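Local coordinates for protein alpha-fucosidase (Bifidobacterium bifidum, PDB 2EAB) that probably releases L-fucose from glycans by hydrolysing alpha-1,2-fucosidic bonds, this chain being the glycoside hydrolase family 95 catalytic portion of a longer membrane protein, at residues N44-N56 against M753-Q765. Residues are numbered along the deposited sequence; the frame is centred on the assembly and turned at random.
Sequences NNRWQQTTLPFGN and MYANLFDYHAPFQ
Q49 and T50, in the last turn of a helix, lie with their CA atoms 5.0 Å from those of Y754 and N756 respectively, so the helix end meets the type I turn Y754-L757, where N756 N donates to Q49 O (3.1 Å). N756 does most of the polar work: its ND2 gives one hydrogen to T51 O (2.9 Å), in the carbonyl plane and on a lone pair, and another to Q48 O (3.0 Å), from well above that carbonyl's plane. Its OD1 turns back to accept from F758 N, closing an Asx turn. Asparagine suits the site because one short amide can donate to carbonyls at the helix end and accept from its own turn, and chi1 of 61°, with CG between backbone N and carbonyl carbon, turns the amide toward the carbonyls of Q48 and T51. A leucine here would probably leave the buried T51 and Q48 carbonyls without this donor and F758 N without its Asx-turn acceptor. Q49 and Q48 both touch Y754. The amide of Q49 stacks on the tyrosine ring, the planes 10° apart, with CG 3.5 Å from the ring centroid in a CH-pi contact; Y760 CD2 lies against the opposite face, toward its rim. Q48 passes obliquely along the CE2 and OH side; its long, extended chain spans to the F764 backbone, where OE1 accepts a nearly straight bond from F764 N (2.8 Å, 173°), while NE2 donates to N45 OD1 and A35 O. Q49 NE2 also bonds N45 OD1, and Y754 OH bonds to T34 O. P53 CG rests against F758 CE1 (3.7 Å), rigid and apolar beside an aromatic. The contact thus joins the N-terminal, family 65-like region to the loop between helices 738-751 and 767-780 of the catalytic region; P53 and L757 both touch Y378 of helix 365-386, and strand 52-55 pairs antiparallel with strand 59-63 at the edge of a sheet.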
loop_
_atom_site.group_PDB
_atom_site.type_symbol
_atom_site.label_atom_id
_atom_site.label_comp_id
_atom_site.label_asym_id
_atom_site.label_seq_id
_atom_site.Cartn_x
_atom_site.Cartn_y
_atom_site.Cartn_z
ATOM N N ASN A 44 -8.095 -3.236 -23.076
ATOM C CA ASN A 44 -7.504 -3.333 -21.745
ATOM C C ASN A 44 -6.817 -2.031 -21.352
ATOM O O ASN A 44 -6.922 -1.582 -20.205
ATOM C CB ASN A 44 -6.520 -4.498 -21.672
ATOM C CG ASN A 44 -7.202 -5.851 -21.766
ATOM O OD1 ASN A 44 -8.385 -5.990 -21.463
ATOM N ND2 ASN A 44 -6.443 -6.863 -22.176
ATOM N N ASN A 45 -6.118 -1.417 -22.301
ATOM C CA ASN A 45 -5.516 -0.121 -22.039
ATOM C C ASN A 45 -6.563 0.945 -21.725
ATOM O O ASN A 45 -6.369 1.772 -20.827
ATOM C CB ASN A 45 -4.646 0.344 -23.198
ATOM C CG ASN A 45 -4.018 1.691 -22.923
ATOM O OD1 ASN A 45 -3.239 1.837 -21.981
ATOM N ND2 ASN A 45 -4.395 2.696 -23.707
ATOM N N ARG A 46 -7.672 0.935 -22.464
ATOM C CA ARG A 46 -8.751 1.874 -22.185
ATOM C C ARG A 46 -9.257 1.690 -20.755
ATOM O O ARG A 46 -9.478 2.672 -20.039
ATOM C CB ARG A 46 -9.900 1.735 -23.192
ATOM C CG ARG A 46 -10.967 2.829 -23.068
ATOM C CD ARG A 46 -10.554 4.129 -23.755
ATOM N NE ARG A 46 -10.465 3.991 -25.210
ATOM C CZ ARG A 46 -9.999 4.930 -26.032
ATOM N NH1 ARG A 46 -9.580 6.100 -25.560
ATOM N NH2 ARG A 46 -9.955 4.697 -27.335
ATOM N N TRP A 47 -9.428 0.434 -20.343
ATOM C CA TRP A 47 -9.873 0.130 -18.983
ATOM C C TRP A 47 -9.016 0.858 -17.934
ATOM O O TRP A 47 -9.540 1.553 -17.050
ATOM C CB TRP A 47 -9.865 -1.387 -18.711
ATOM C CG TRP A 47 -10.127 -1.668 -17.256
ATOM C CD1 TRP A 47 -11.342 -1.759 -16.648
ATOM C CD2 TRP A 47 -9.147 -1.830 -16.219
ATOM N NE1 TRP A 47 -11.184 -1.984 -15.298
ATOM C CE2 TRP A 47 -9.846 -2.026 -15.009
ATOM C CE3 TRP A 47 -7.746 -1.849 -16.200
ATOM C CZ2 TRP A 47 -9.190 -2.218 -13.787
ATOM C CZ3 TRP A 47 -7.092 -2.037 -14.985
ATOM C CH2 TRP A 47 -7.817 -2.222 -13.798
ATOM N N GLN A 48 -7.699 0.696 -18.028
ATOM C CA GLN A 48 -6.816 1.183 -16.962
ATOM C C GLN A 48 -6.708 2.699 -16.918
ATOM O O GLN A 48 -6.405 3.262 -15.865
ATOM C CB GLN A 48 -5.416 0.567 -17.055
ATOM C CG GLN A 48 -4.601 1.037 -18.244
ATOM C CD GLN A 48 -3.155 0.609 -18.174
ATOM O OE1 GLN A 48 -2.650 0.225 -17.114
ATOM N NE2 GLN A 48 -2.468 0.693 -19.304
ATOM N N GLN A 49 -6.956 3.360 -18.048
ATOM C CA GLN A 49 -6.763 4.810 -18.128
ATOM C C GLN A 49 -8.025 5.623 -17.870
ATOM O O GLN A 49 -7.936 6.816 -17.569
ATOM C CB GLN A 49 -6.149 5.215 -19.476
ATOM C CG GLN A 49 -4.804 4.565 -19.750
ATOM C CD GLN A 49 -3.920 5.345 -20.710
ATOM O OE1 GLN A 49 -4.009 6.575 -20.812
ATOM N NE2 GLN A 49 -3.036 4.632 -21.396
ATOM N N THR A 50 -9.189 4.991 -17.986
ATOM C CA THR A 50 -10.435 5.759 -18.094
ATOM C C THR A 50 -11.587 5.367 -17.166
ATOM O O THR A 50 -12.503 6.165 -16.980
ATOM C CB THR A 50 -10.986 5.771 -19.549
ATOM O OG1 THR A 50 -11.476 4.471 -19.878
ATOM C CG2 THR A 50 -9.922 6.175 -20.559
ATOM N N THR A 51 -11.567 4.158 -16.603
ATOM C CA THR A 51 -12.699 3.691 -15.805
ATOM C C THR A 51 -12.592 4.125 -14.343
ATOM O O THR A 51 -11.512 4.464 -13.861
ATOM C CB THR A 51 -12.882 2.159 -15.904
ATOM O OG1 THR A 51 -11.741 1.504 -15.334
ATOM C CG2 THR A 51 -13.065 1.724 -17.360
ATOM N N LEU A 52 -13.722 4.108 -13.644
ATOM C CA LEU A 52 -13.782 4.662 -12.297
ATOM C C LEU A 52 -14.062 3.576 -11.267
ATOM O O LEU A 52 -15.070 2.880 -11.357
ATOM C CB LEU A 52 -14.809 5.798 -12.223
ATOM C CG LEU A 52 -14.440 7.043 -13.038
ATOM C CD1 LEU A 52 -15.607 8.019 -13.132
ATOM C CD2 LEU A 52 -13.204 7.726 -12.450
ATOM N N PRO A 53 -13.135 3.402 -10.305
ATOM C CA PRO A 53 -13.196 2.306 -9.352
ATOM C C PRO A 53 -14.030 2.567 -8.105
ATOM O O PRO A 53 -14.090 3.693 -7.598
ATOM C CB PRO A 53 -11.731 2.131 -8.952
ATOM C CG PRO A 53 -11.187 3.514 -8.989
ATOM C CD PRO A 53 -11.916 4.212 -10.117
ATOM N N PHE A 54 -14.642 1.505 -7.607
ATOM C CA PHE A 54 -15.287 1.515 -6.305
ATOM C C PHE A 54 -15.214 0.099 -5.743
ATOM O O PHE A 54 -15.050 -0.870 -6.490
ATOM C CB PHE A 54 -16.740 2.012 -6.406
ATOM C CG PHE A 54 -17.647 1.076 -7.145
ATOM C CD1 PHE A 54 -18.432 0.173 -6.444
ATOM C CD2 PHE A 54 -17.713 1.084 -8.537
ATOM C CE1 PHE A 54 -19.267 -0.710 -7.111
ATOM C CE2 PHE A 54 -18.548 0.197 -9.213
ATOM C CZ PHE A 54 -19.327 -0.698 -8.497
ATOM N N GLY A 55 -15.333 -0.025 -4.429
ATOM C CA GLY A 55 -15.267 -1.336 -3.809
ATOM C C GLY A 55 -15.624 -1.297 -2.344
ATOM O O GLY A 55 -15.787 -0.216 -1.758
ATOM N N ASN A 56 -15.755 -2.482 -1.754
ATOM C CA ASN A 56 -16.009 -2.613 -0.323
ATOM C C ASN A 56 -14.873 -3.337 0.404
ATOM O O ASN A 56 -15.067 -3.874 1.493
ATOM C CB ASN A 56 -17.358 -3.303 -0.062
ATOM C CG ASN A 56 -17.361 -4.773 -0.455
ATOM O OD1 ASN A 56 -16.368 -5.305 -0.947
ATOM N ND2 ASN A 56 -18.487 -5.439 -0.228
ATOM N N MET A 753 0.072 9.854 -14.005
ATOM C CA MET A 753 -1.349 9.739 -13.707
ATOM C C MET A 753 -2.166 9.610 -14.983
ATOM O O MET A 753 -2.020 10.419 -15.904
ATOM C CB MET A 753 -1.828 10.959 -12.919
ATOM C CG MET A 753 -1.285 11.027 -11.507
ATOM S SD MET A 753 -2.113 9.835 -10.446
ATOM C CE MET A 753 -3.479 10.837 -9.916
ATOM N N TYR A 754 -3.023 8.596 -15.036
ATOM C CA TYR A 754 -3.969 8.453 -16.132
ATOM C C TYR A 754 -5.163 9.397 -15.932
ATOM O O TYR A 754 -5.283 10.052 -14.887
ATOM C CB TYR A 754 -4.441 7.001 -16.256
ATOM C CG TYR A 754 -3.407 5.993 -16.732
ATOM C CD1 TYR A 754 -2.475 6.315 -17.725
ATOM C CD2 TYR A 754 -3.398 4.692 -16.218
ATOM C CE1 TYR A 754 -1.546 5.371 -18.171
ATOM C CE2 TYR A 754 -2.478 3.742 -16.660
ATOM C CZ TYR A 754 -1.555 4.086 -17.630
ATOM O OH TYR A 754 -0.643 3.141 -18.053
ATOM N N ALA A 755 -6.052 9.452 -16.924
ATOM C CA ALA A 755 -7.218 10.343 -16.890
ATOM C C ALA A 755 -8.165 10.072 -15.724
ATOM O O ALA A 755 -8.855 10.985 -15.264
ATOM C CB ALA A 755 -7.975 10.291 -18.215
ATOM N N ASN A 756 -8.195 8.822 -15.257
ATOM C CA ASN A 756 -8.982 8.422 -14.091
ATOM C C ASN A 756 -8.202 8.546 -12.777
ATOM O O ASN A 756 -8.632 8.026 -11.744
ATOM C CB ASN A 756 -9.476 6.983 -14.263
ATOM C CG ASN A 756 -8.332 5.978 -14.381
ATOM O OD1 ASN A 756 -7.158 6.344 -14.355
ATOM N ND2 ASN A 756 -8.677 4.703 -14.522
ATOM N N LEU A 757 -7.056 9.216 -12.852
ATOM C CA LEU A 757 -6.144 9.442 -11.726
ATOM C C LEU A 757 -5.523 8.178 -11.130
ATOM O O LEU A 757 -5.006 8.200 -10.007
ATOM C CB LEU A 757 -6.771 10.346 -10.651
ATOM C CG LEU A 757 -7.289 11.698 -11.159
ATOM C CD1 LEU A 757 -7.725 12.572 -9.996
ATOM C CD2 LEU A 757 -6.259 12.423 -12.027
ATOM N N PHE A 758 -5.557 7.081 -11.884
ATOM C CA PHE A 758 -4.735 5.925 -11.541
ATOM C C PHE A 758 -3.263 6.243 -11.791
ATOM O O PHE A 758 -2.880 6.726 -12.861
ATOM C CB PHE A 758 -5.115 4.694 -12.370
ATOM C CG PHE A 758 -6.178 3.809 -11.752
ATOM C CD1 PHE A 758 -6.594 3.958 -10.420
ATOM C CD2 PHE A 758 -6.721 2.771 -12.507
ATOM C CE1 PHE A 758 -7.567 3.106 -9.870
ATOM C CE2 PHE A 758 -7.692 1.920 -11.973
ATOM C CZ PHE A 758 -8.112 2.083 -10.648
ATOM N N ASP A 759 -2.439 5.959 -10.786
ATOM C CA ASP A 759 -0.990 6.035 -10.917
ATOM C C ASP A 759 -0.510 5.001 -11.919
ATOM O O ASP A 759 -1.041 3.884 -11.977
ATOM C CB ASP A 759 -0.337 5.777 -9.557
ATOM C CG ASP A 759 1.170 5.646 -9.635
ATOM O OD1 ASP A 759 1.867 6.675 -9.640
ATOM O OD2 ASP A 759 1.675 4.494 -9.661
ATOM N N TYR A 760 0.511 5.368 -12.682
ATOM C CA TYR A 760 1.081 4.426 -13.619
ATOM C C TYR A 760 2.590 4.327 -13.587
ATOM O O TYR A 760 3.295 5.274 -13.230
ATOM C CB TYR A 760 0.533 4.627 -15.036
ATOM C CG TYR A 760 1.034 5.799 -15.859
ATOM C CD1 TYR A 760 2.226 5.714 -16.579
ATOM C CD2 TYR A 760 0.269 6.959 -15.995
ATOM C CE1 TYR A 760 2.662 6.766 -17.384
ATOM C CE2 TYR A 760 0.696 8.012 -16.807
ATOM C CZ TYR A 760 1.893 7.907 -17.489
ATOM O OH TYR A 760 2.336 8.928 -18.301
ATOM N N HIS A 761 3.048 3.141 -13.973
ATOM C CA HIS A 761 4.450 2.768 -13.991
ATOM C C HIS A 761 5.172 3.025 -15.342
ATOM O O HIS A 761 6.329 3.417 -15.309
ATOM C CB HIS A 761 4.581 1.311 -13.505
ATOM C CG HIS A 761 5.979 0.779 -13.474
ATOM N ND1 HIS A 761 6.612 0.284 -14.595
ATOM C CD2 HIS A 761 6.845 0.606 -12.447
ATOM C CE1 HIS A 761 7.818 -0.143 -14.263
ATOM N NE2 HIS A 761 7.983 0.038 -12.965
ATOM N N ALA A 762 4.577 2.805 -16.524
ATOM C CA ALA A 762 3.310 2.134 -16.806
ATOM C C ALA A 762 3.500 0.618 -16.678
ATOM O O ALA A 762 4.634 0.137 -16.663
ATOM C CB ALA A 762 2.873 2.482 -18.228
ATOM N N PRO A 763 2.398 -0.153 -16.595
ATOM C CA PRO A 763 0.987 0.207 -16.613
ATOM C C PRO A 763 0.496 0.688 -15.243
ATOM O O PRO A 763 1.307 1.008 -14.364
ATOM C CB PRO A 763 0.322 -1.113 -16.998
ATOM C CG PRO A 763 1.174 -2.134 -16.327
ATOM C CD PRO A 763 2.581 -1.616 -16.487
ATOM N N PHE A 764 -0.821 0.747 -15.078
ATOM C CA PHE A 764 -1.439 1.092 -13.797
ATOM C C PHE A 764 -0.819 0.282 -12.670
ATOM O O PHE A 764 -0.762 -0.951 -12.749
ATOM C CB PHE A 764 -2.950 0.829 -13.867
ATOM C CG PHE A 764 -3.635 0.686 -12.521
ATOM C CD1 PHE A 764 -3.482 1.635 -11.513
ATOM C CD2 PHE A 764 -4.484 -0.387 -12.299
ATOM C CE1 PHE A 764 -4.144 1.486 -10.287
ATOM C CE2 PHE A 764 -5.156 -0.535 -11.089
ATOM C CZ PHE A 764 -4.983 0.398 -10.078
ATOM N N GLN A 765 -0.354 0.995 -11.644
ATOM C CA GLN A 765 0.155 0.417 -10.402
ATOM C C GLN A 765 -0.344 1.317 -9.285
ATOM O O GLN A 765 -0.084 2.521 -9.293
ATOM C CB GLN A 765 1.686 0.384 -10.409
ATOM C CG GLN A 765 2.278 -0.639 -11.371
ATOM C CD GLN A 765 2.005 -2.064 -10.943
ATOM O OE1 GLN A 765 1.116 -2.735 -11.480
ATOM N NE2 GLN A 765 2.764 -2.535 -9.973
HETATM O O HOH W 1 -5.320 8.742 -19.743
#